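Local coordinates for uncharacterized protein (Bacteroides ovatus CL02T12C04, PDB 6PTM), which probably hydrolyses carrageenan from its chain ends, acting as an exo-carrageenase of glycoside hydrolase family 42, at residues L57-A61 and L135-M139; E142-L146 and V748-L752; N200-N204 and P235-E239. All blocks are in the same frame, centred on the assembly; numbering follows the deposited sequence. Where two conformers were deposited one is given.

In the fold
Near the N terminus, contact 1 closes a largely helical segment of 73 residues by setting helix 44-63 beside the end of helix 109-139. The chain leaves that helix almost directly into residues 142-146, where contact 2 opens; the two contacts touch, with A137 O 2.9 Å from E142 N, a probable hydrogen bond. Contact 2 closes 602 residues later at 748-752, tying the loop behind the N-terminal helices to the C-terminal antiparallel sheet. Contact 3 is nested inside that long loop and joins the segments following two neighbouring parallel strands, 192-197 and 225-230. Its centre lies about 59 Å from those of contacts 1 and 2, and it crosses neither along the chain.

Contact 1: residues L57-A61 and L135-M139; sequences LIAKA and LEAVM
L57 and M139 meet where branch CD1 of the leucine lies 3.6 Å from the thioether sulfur SD, the two side chains running at a slant to one another. The other branch of L57, CD2, rests 3.8 Å from L135 CB. Both leucines hold CG anti to the backbone N (chi1 -171° for L57 and -168° for L135), and the two side chains lie alongside, pointing opposite ways, which is how CD2 of L135 comes 3.8 Å from L57 CG. A61 adds its single methyl to this apolar layer: CB touches L135 CD1 at 3.8 Å and M139 SD at 3.9 Å. The pattern is that of two nearly parallel helices, 44-63 and 109-139, in the helical N-terminal region. The short segments approach to 10.7 Å between axes at 19°, and each offers residues four apart, L57 with A61 and L135 with M139, so that one face of each helix supplies the contact. M139 bends at chi3, which carries CE across the aliphatic chain of K60, 3.9 Å from CG, and close to the backbone at A61. Farther out, I58 points its CB away from 135-139 and reaches L135 CD2 through CG1. Helix 69-90 lies against this edge, its E71 touching both I58 and L135, while I66 and T68 from the following loop pack on M139 and A61.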
loop_
_atom_site.group_PDB
_atom_site.type_symbol
_atom_site.label_atom_id
_atom_site.label_comp_id
_atom_site.label_asym_id
_atom_site.label_seq_id
_atom_site.Cartn_x
_atom_site.Cartn_y
_atom_site.Cartn_z
ATOM N N LEU A 57 -24.354 1.213 -29.383
ATOM C CA LEU A 57 -24.378 2.595 -28.826
ATOM C C LEU A 57 -22.952 3.143 -28.834
ATOM O O LEU A 57 -22.756 4.318 -29.178
ATOM C CB LEU A 57 -24.957 2.580 -27.408
ATOM C CG LEU A 57 -25.219 3.963 -26.818
ATOM C CD1 LEU A 57 -26.315 4.675 -27.600
ATOM C CD2 LEU A 57 -25.618 3.836 -25.355
ATOM N N ILE A 58 -21.974 2.295 -28.530
ATOM C CA ILE A 58 -20.545 2.689 -28.603
ATOM C C ILE A 58 -20.207 3.136 -30.030
ATOM O O ILE A 58 -19.567 4.192 -30.184
ATOM C CB ILE A 58 -19.625 1.562 -28.098
ATOM C CG1 ILE A 58 -19.709 1.471 -26.569
ATOM C CG2 ILE A 58 -18.201 1.759 -28.609
ATOM C CD1 ILE A 58 -19.114 0.205 -26.009
ATOM N N ALA A 59 -20.592 2.362 -31.046
ATOM C CA ALA A 59 -20.255 2.702 -32.455
ATOM C C ALA A 59 -20.877 4.060 -32.771
ATOM O O ALA A 59 -20.149 4.907 -33.305
ATOM C CB ALA A 59 -20.694 1.610 -33.412
ATOM N N LYS A 60 -22.135 4.285 -32.377
ATOM C CA LYS A 60 -22.844 5.572 -32.595
ATOM C C LYS A 60 -22.130 6.713 -31.849
ATOM O O LYS A 60 -21.787 7.705 -32.517
ATOM C CB LYS A 60 -24.311 5.441 -32.194
ATOM C CG LYS A 60 -25.219 6.541 -32.726
ATOM C CD LYS A 60 -26.680 6.326 -32.359
ATOM C CE LYS A 60 -27.590 7.354 -32.990
ATOM N NZ LYS A 60 -28.864 7.469 -32.247
ATOM N N ALA A 61 -21.864 6.603 -30.538
ATOM C CA ALA A 61 -21.130 7.666 -29.783
ATOM C C ALA A 61 -19.769 8.001 -30.425
ATOM O O ALA A 61 -19.439 9.190 -30.530
ATOM C CB ALA A 61 -20.934 7.261 -28.343
ATOM N N LEU A 135 -23.819 6.562 -21.271
ATOM C CA LEU A 135 -23.424 7.018 -22.630
ATOM C C LEU A 135 -24.575 7.786 -23.314
ATOM O O LEU A 135 -24.262 8.785 -24.003
ATOM C CB LEU A 135 -22.970 5.802 -23.437
ATOM C CG LEU A 135 -22.269 6.108 -24.756
ATOM C CD1 LEU A 135 -21.137 7.112 -24.592
ATOM C CD2 LEU A 135 -21.760 4.811 -25.390
ATOM N N GLU A 136 -25.826 7.366 -23.154
ATOM C CA GLU A 136 -26.978 8.095 -23.756
ATOM C C GLU A 136 -27.037 9.515 -23.175
ATOM O O GLU A 136 -27.261 10.437 -23.962
ATOM C CB GLU A 136 -28.273 7.322 -23.548
ATOM C CG GLU A 136 -28.304 6.009 -24.310
ATOM C CD GLU A 136 -29.277 5.970 -25.474
ATOM O OE1 GLU A 136 -29.426 7.021 -26.155
ATOM O OE2 GLU A 136 -29.870 4.899 -25.694
ATOM N N ALA A 137 -26.779 9.696 -21.880
ATOM C CA ALA A 137 -26.717 11.024 -21.241
ATOM C C ALA A 137 -25.546 11.828 -21.809
ATOM O O ALA A 137 -25.699 13.051 -22.003
ATOM C CB ALA A 137 -26.620 10.864 -19.737
ATOM N N VAL A 138 -24.385 11.190 -21.964
ATOM C CA VAL A 138 -23.200 11.859 -22.551
ATOM C C VAL A 138 -23.540 12.281 -23.993
ATOM O O VAL A 138 -23.230 13.422 -24.355
ATOM C CB VAL A 138 -21.948 10.979 -22.494
ATOM C CG1 VAL A 138 -20.833 11.598 -23.311
ATOM C CG2 VAL A 138 -21.495 10.734 -21.051
ATOM N N MET A 139 -24.174 11.426 -24.779
ATOM C CA MET A 139 -24.475 11.760 -26.195
ATOM C C MET A 139 -25.464 12.927 -26.252
ATOM O O MET A 139 -25.352 13.709 -27.166
ATOM C CB MET A 139 -25.011 10.550 -26.952
ATOM C CG MET A 139 -23.968 9.473 -27.076
ATOM S SD MET A 139 -24.715 7.893 -27.427
ATOM C CE MET A 139 -25.107 8.177 -29.157
#

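Contact 2: residues E142-L146 and V748-L752; sequences ELKRL and VLTGL
K144 N donates to T750 O across 2.8 Å in a nearly straight bond (N-H...O 168°). Neither segment is a regular strand: 748-752 is the turn after edge strand 742-747 of the C-terminal antiparallel sheet, and it contains an ST turn in which T750 OG1 accepts from L752 N at 3.1 Å. The same hydroxyl is also hydrogen-bonded to E747 OE1. Next to the direct bond the backbones present two acceptors to each other, K144 O and L749 O, 3.1 Å apart, and water 2 donates to the former.

Among the side chains, K144 starts extended and then bends at chi3 and chi4 (86°), passing G751 CA with its CE. G751 adopts a positive phi, a backbone shape glycine tolerates most easily, and a side chain there would crowd K144 CB. The bend brings NZ 2.8 Å from water 1, which donates to V748 O at 2.6 Å; water 2 makes a second bridge between the same two atoms. The apolar contacts lie toward the two ends: L143 CD2 meets L752 CD1 at 3.8 Å, and L146 CD1 leans over V748 O and CG1. V550, following helix 534-549, touches L146, V748 and L749. R145 turns its CB away, and its NH2 forms a salt bridge with E71 of helix 69-90. Beyond it, water 3 accepts from L146 N at 2.9 Å and donates to L749 O.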
loop_
_atom_site.group_PDB
_atom_site.type_symbol
_atom_site.label_atom_id
_atom_site.label_comp_id
_atom_site.label_asym_id
_atom_site.label_seq_id
_atom_site.Cartn_x
_atom_site.Cartn_y
_atom_site.Cartn_z
ATOM N N GLU A 142 -25.976 15.871 -21.442
ATOM C CA GLU A 142 -26.550 15.988 -20.075
ATOM C C GLU A 142 -25.484 15.720 -18.998
ATOM O O GLU A 142 -25.706 16.130 -17.875
ATOM C CB GLU A 142 -27.693 15.000 -19.881
ATOM C CG GLU A 142 -28.904 15.293 -20.732
ATOM C CD GLU A 142 -29.844 14.097 -20.866
ATOM O OE1 GLU A 142 -29.506 12.980 -20.361
ATOM O OE2 GLU A 142 -30.900 14.261 -21.517
ATOM N N LEU A 143 -24.455 14.932 -19.327
ATOM C CA LEU A 143 -23.238 14.689 -18.524
ATOM C C LEU A 143 -22.062 15.205 -19.331
ATOM O O LEU A 143 -22.019 14.945 -20.561
ATOM C CB LEU A 143 -23.037 13.198 -18.250
ATOM C CG LEU A 143 -24.159 12.480 -17.500
ATOM C CD1 LEU A 143 -23.849 10.988 -17.360
ATOM C CD2 LEU A 143 -24.417 13.091 -16.135
ATOM N N LYS A 144 -21.154 15.898 -18.674
ATOM C CA LYS A 144 -19.907 16.344 -19.332
ATOM C C LYS A 144 -18.843 15.272 -19.087
ATOM O O LYS A 144 -18.557 14.971 -17.929
ATOM C CB LYS A 144 -19.514 17.725 -18.798
ATOM C CG LYS A 144 -18.247 18.319 -19.421
ATOM C CD LYS A 144 -17.947 19.743 -18.977
ATOM C CE LYS A 144 -17.658 19.845 -17.496
ATOM N NZ LYS A 144 -16.237 19.569 -17.242
ATOM N N ARG A 145 -18.274 14.715 -20.149
ATOM C CA ARG A 145 -17.179 13.716 -20.049
ATOM C C ARG A 145 -15.831 14.402 -20.214
ATOM O O ARG A 145 -15.557 14.909 -21.265
ATOM C CB ARG A 145 -17.319 12.615 -21.093
ATOM C CG ARG A 145 -16.190 11.598 -21.039
ATOM C CD ARG A 145 -16.636 10.313 -21.670
ATOM N NE ARG A 145 -17.629 9.623 -20.850
ATOM C CZ ARG A 145 -18.150 8.450 -21.184
ATOM N NH1 ARG A 145 -17.765 7.870 -22.300
ATOM N NH2 ARG A 145 -19.003 7.823 -20.398
ATOM N N LEU A 146 -14.983 14.348 -19.198
ATOM C CA LEU A 146 -13.632 14.920 -19.291
ATOM C C LEU A 146 -12.809 14.074 -20.242
ATOM O O LEU A 146 -13.030 12.863 -20.327
ATOM C CB LEU A 146 -13.020 14.932 -17.898
ATOM C CG LEU A 146 -13.720 15.861 -16.917
ATOM C CD1 LEU A 146 -13.043 15.787 -15.560
ATOM C CD2 LEU A 146 -13.734 17.291 -17.450
ATOM N N VAL A 748 -16.997 17.625 -10.420
ATOM C CA VAL A 748 -15.882 17.725 -11.414
ATOM C C VAL A 748 -16.100 16.698 -12.532
ATOM O O VAL A 748 -16.005 17.054 -13.717
ATOM C CB VAL A 748 -14.527 17.548 -10.714
ATOM C CG1 VAL A 748 -13.386 17.367 -11.719
ATOM C CG2 VAL A 748 -14.287 18.706 -9.769
ATOM N N LEU A 749 -16.464 15.476 -12.195
ATOM C CA LEU A 749 -16.460 14.377 -13.189
ATOM C C LEU A 749 -17.690 14.459 -14.103
ATOM O O LEU A 749 -17.626 13.891 -15.201
ATOM C CB LEU A 749 -16.382 13.031 -12.454
ATOM C CG LEU A 749 -15.110 12.810 -11.644
ATOM C CD1 LEU A 749 -15.166 11.481 -10.882
ATOM C CD2 LEU A 749 -13.875 12.872 -12.528
ATOM N N THR A 750 -18.788 15.084 -13.676
ATOM C CA THR A 750 -20.082 14.993 -14.402
ATOM C C THR A 750 -20.474 16.363 -14.942
ATOM O O THR A 750 -21.262 16.381 -15.891
ATOM C CB THR A 750 -21.237 14.473 -13.538
ATOM O OG1 THR A 750 -21.460 15.318 -12.403
ATOM C CG2 THR A 750 -21.037 13.038 -13.094
ATOM N N GLY A 751 -19.932 17.441 -14.361
ATOM C CA GLY A 751 -20.413 18.803 -14.581
ATOM C C GLY A 751 -21.762 19.079 -13.937
ATOM O O GLY A 751 -22.189 20.208 -14.042
ATOM N N LEU A 752 -22.414 18.129 -13.266
ATOM C CA LEU A 752 -23.735 18.405 -12.650
ATOM C C LEU A 752 -23.598 19.357 -11.458
ATOM O O LEU A 752 -22.642 19.269 -10.666
ATOM C CB LEU A 752 -24.394 17.101 -12.206
ATOM C CG LEU A 752 -24.728 16.113 -13.333
ATOM C CD1 LEU A 752 -25.022 14.755 -12.758
ATOM C CD2 LEU A 752 -25.899 16.596 -14.193
HETATM O O HOH W 1 -15.495 19.403 -14.570
HETATM O O HOH W 2 -17.155 16.907 -16.362
HETATM O O HOH W 3 -15.743 12.672 -16.981
#

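Contact 3: residues N200-N204 and P235-E239; sequences NVINN and PKWAE
W237 holds CG between its own backbone N and carbonyl carbon (chi1 68°), a torsion that swings the indole off the start of its helix and lays it along the backbone of V201-N204. NE1 thereby points at V201 O and donates to it over 2.9 Å in a nearly straight bond (168°). The oxygen sits in the ring plane, at the edge, whereas relative to the V201 carbonyl the donor is tilted 38° from its plane. P235 shares this oxygen by packing, its CB 3.5 Å away.

The backbone then climbs over the indole. N203 C lies 3.3 Å above the ring plane, offset toward the rim, and N204 CA is 3.5 Å from CH2, so the peptide joining N203 to N204 lies over the rim of one face. A238 CB lies over the opposite face, near its rim, 3.8 Å from the plane. In the fold these segments follow strands 192-197 and 225-230, neighbours in a parallel sheet, and so belong to adjacent beta-alpha connections, consistent with the TIM-barrel catalytic domain of GH42 enzymes. P235 is the N-cap residue of helix 236-241.

The N204 side chain runs roughly perpendicular to the indole, its OD1 3.6 Å from CZ3 and its amide plane steeply inclined to the ring. That oxygen is hydrogen-bonded to Q265 NE2 of helix 261-278, which fixes the amide beside the benzo ring. A phenylalanine in place of W237, lacking NE1, would probably leave V201 O without this bond and open a gap beneath N203 and N204. Helix 261-278 also supplies V266 against W237 and L270 against V201, whose CG1 approaches CZ2.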
loop_
_atom_site.group_PDB
_atom_site.type_symbol
_atom_site.label_atom_id
_atom_site.label_comp_id
_atom_site.label_asym_id
_atom_site.label_seq_id
_atom_site.Cartn_x
_atom_site.Cartn_y
_atom_site.Cartn_z
ATOM N N ASN A 200 17.289 -20.951 -10.499
ATOM C CA ASN A 200 17.724 -20.846 -11.920
ATOM C C ASN A 200 19.247 -20.816 -11.977
ATOM O O ASN A 200 19.786 -20.821 -13.110
ATOM C CB ASN A 200 17.181 -19.606 -12.639
ATOM C CG ASN A 200 15.672 -19.516 -12.712
ATOM O OD1 ASN A 200 15.126 -18.418 -12.621
ATOM N ND2 ASN A 200 15.005 -20.643 -12.899
ATOM N N VAL A 201 19.929 -20.695 -10.818
ATOM C CA VAL A 201 21.401 -20.887 -10.737
ATOM C C VAL A 201 21.614 -22.396 -10.566
ATOM O O VAL A 201 21.331 -22.908 -9.448
ATOM C CB VAL A 201 22.070 -20.095 -9.594
ATOM C CG1 VAL A 201 23.582 -20.317 -9.599
ATOM C CG2 VAL A 201 21.767 -18.608 -9.653
ATOM N N ILE A 202 22.070 -23.090 -11.611
ATOM C CA ILE A 202 22.015 -24.575 -11.653
ATOM C C ILE A 202 23.345 -25.172 -11.164
ATOM O O ILE A 202 23.367 -26.374 -11.009
ATOM C CB ILE A 202 21.582 -25.124 -13.040
ATOM C CG1 ILE A 202 22.640 -24.878 -14.120
ATOM C CG2 ILE A 202 20.208 -24.568 -13.425
ATOM C CD1 ILE A 202 22.257 -25.362 -15.500
ATOM N N ASN A 203 24.384 -24.379 -10.910
ATOM C CA ASN A 203 25.626 -24.991 -10.366
ATOM C C ASN A 203 26.453 -23.998 -9.544
ATOM O O ASN A 203 26.167 -22.798 -9.546
ATOM C CB ASN A 203 26.473 -25.725 -11.412
ATOM C CG ASN A 203 26.918 -24.862 -12.570
ATOM O OD1 ASN A 203 27.326 -23.731 -12.384
ATOM N ND2 ASN A 203 26.869 -25.406 -13.770
ATOM N N ASN A 204 27.522 -24.523 -8.946
ATOM C CA ASN A 204 28.483 -23.762 -8.108
ATOM C C ASN A 204 29.239 -22.727 -8.951
ATOM O O ASN A 204 29.714 -21.759 -8.364
ATOM C CB ASN A 204 29.412 -24.674 -7.310
ATOM C CG ASN A 204 30.188 -23.916 -6.258
ATOM O OD1 ASN A 204 29.610 -23.200 -5.456
ATOM N ND2 ASN A 204 31.496 -24.067 -6.268
ATOM N N PRO A 235 18.434 -23.411 -4.772
ATOM C CA PRO A 235 18.810 -24.590 -5.569
ATOM C C PRO A 235 19.348 -25.779 -4.741
ATOM O O PRO A 235 20.155 -25.572 -3.829
ATOM C CB PRO A 235 19.875 -24.058 -6.532
ATOM C CG PRO A 235 20.426 -22.832 -5.828
ATOM C CD PRO A 235 19.242 -22.235 -5.082
ATOM N N LYS A 236 18.896 -27.000 -5.065
ATOM C CA LYS A 236 19.224 -28.228 -4.297
ATOM C C LYS A 236 20.746 -28.446 -4.284
ATOM O O LYS A 236 21.259 -28.888 -3.267
ATOM C CB LYS A 236 18.470 -29.445 -4.855
ATOM C CG LYS A 236 16.992 -29.471 -4.491
ATOM C CD LYS A 236 16.741 -29.765 -3.021
ATOM C CE LYS A 236 15.379 -29.316 -2.533
ATOM N NZ LYS A 236 14.304 -29.950 -3.330
ATOM N N TRP A 237 21.469 -28.146 -5.350
ATOM C CA TRP A 237 22.932 -28.396 -5.337
ATOM C C TRP A 237 23.573 -27.601 -4.190
ATOM O O TRP A 237 24.530 -28.117 -3.569
ATOM C CB TRP A 237 23.578 -28.081 -6.683
ATOM C CG TRP A 237 23.564 -26.616 -7.005
ATOM C CD1 TRP A 237 22.681 -25.962 -7.829
ATOM C CD2 TRP A 237 24.482 -25.613 -6.522
ATOM N NE1 TRP A 237 22.993 -24.627 -7.884
ATOM C CE2 TRP A 237 24.067 -24.384 -7.068
ATOM C CE3 TRP A 237 25.580 -25.629 -5.654
ATOM C CZ2 TRP A 237 24.723 -23.193 -6.789
ATOM C CZ3 TRP A 237 26.214 -24.444 -5.357
ATOM C CH2 TRP A 237 25.807 -23.247 -5.936
ATOM N N ALA A 238 23.106 -26.372 -3.940
ATOM C CA ALA A 238 23.656 -25.488 -2.888
ATOM C C ALA A 238 23.287 -26.065 -1.525
ATOM O O ALA A 238 24.117 -26.002 -0.603
ATOM C CB ALA A 238 23.117 -24.082 -3.035
ATOM N N GLU A 239 22.058 -26.539 -1.387
ATOM C CA GLU A 239 21.581 -27.119 -0.112
ATOM C C GLU A 239 22.439 -28.359 0.228
ATOM O O GLU A 239 22.867 -28.483 1.386
ATOM C CB GLU A 239 20.097 -27.455 -0.226
ATOM C CG GLU A 239 19.587 -28.159 1.003
ATOM C CD GLU A 239 18.093 -28.396 1.002
ATOM O OE1 GLU A 239 17.412 -27.948 0.009
ATOM O OE2 GLU A 239 17.624 -29.024 2.006
#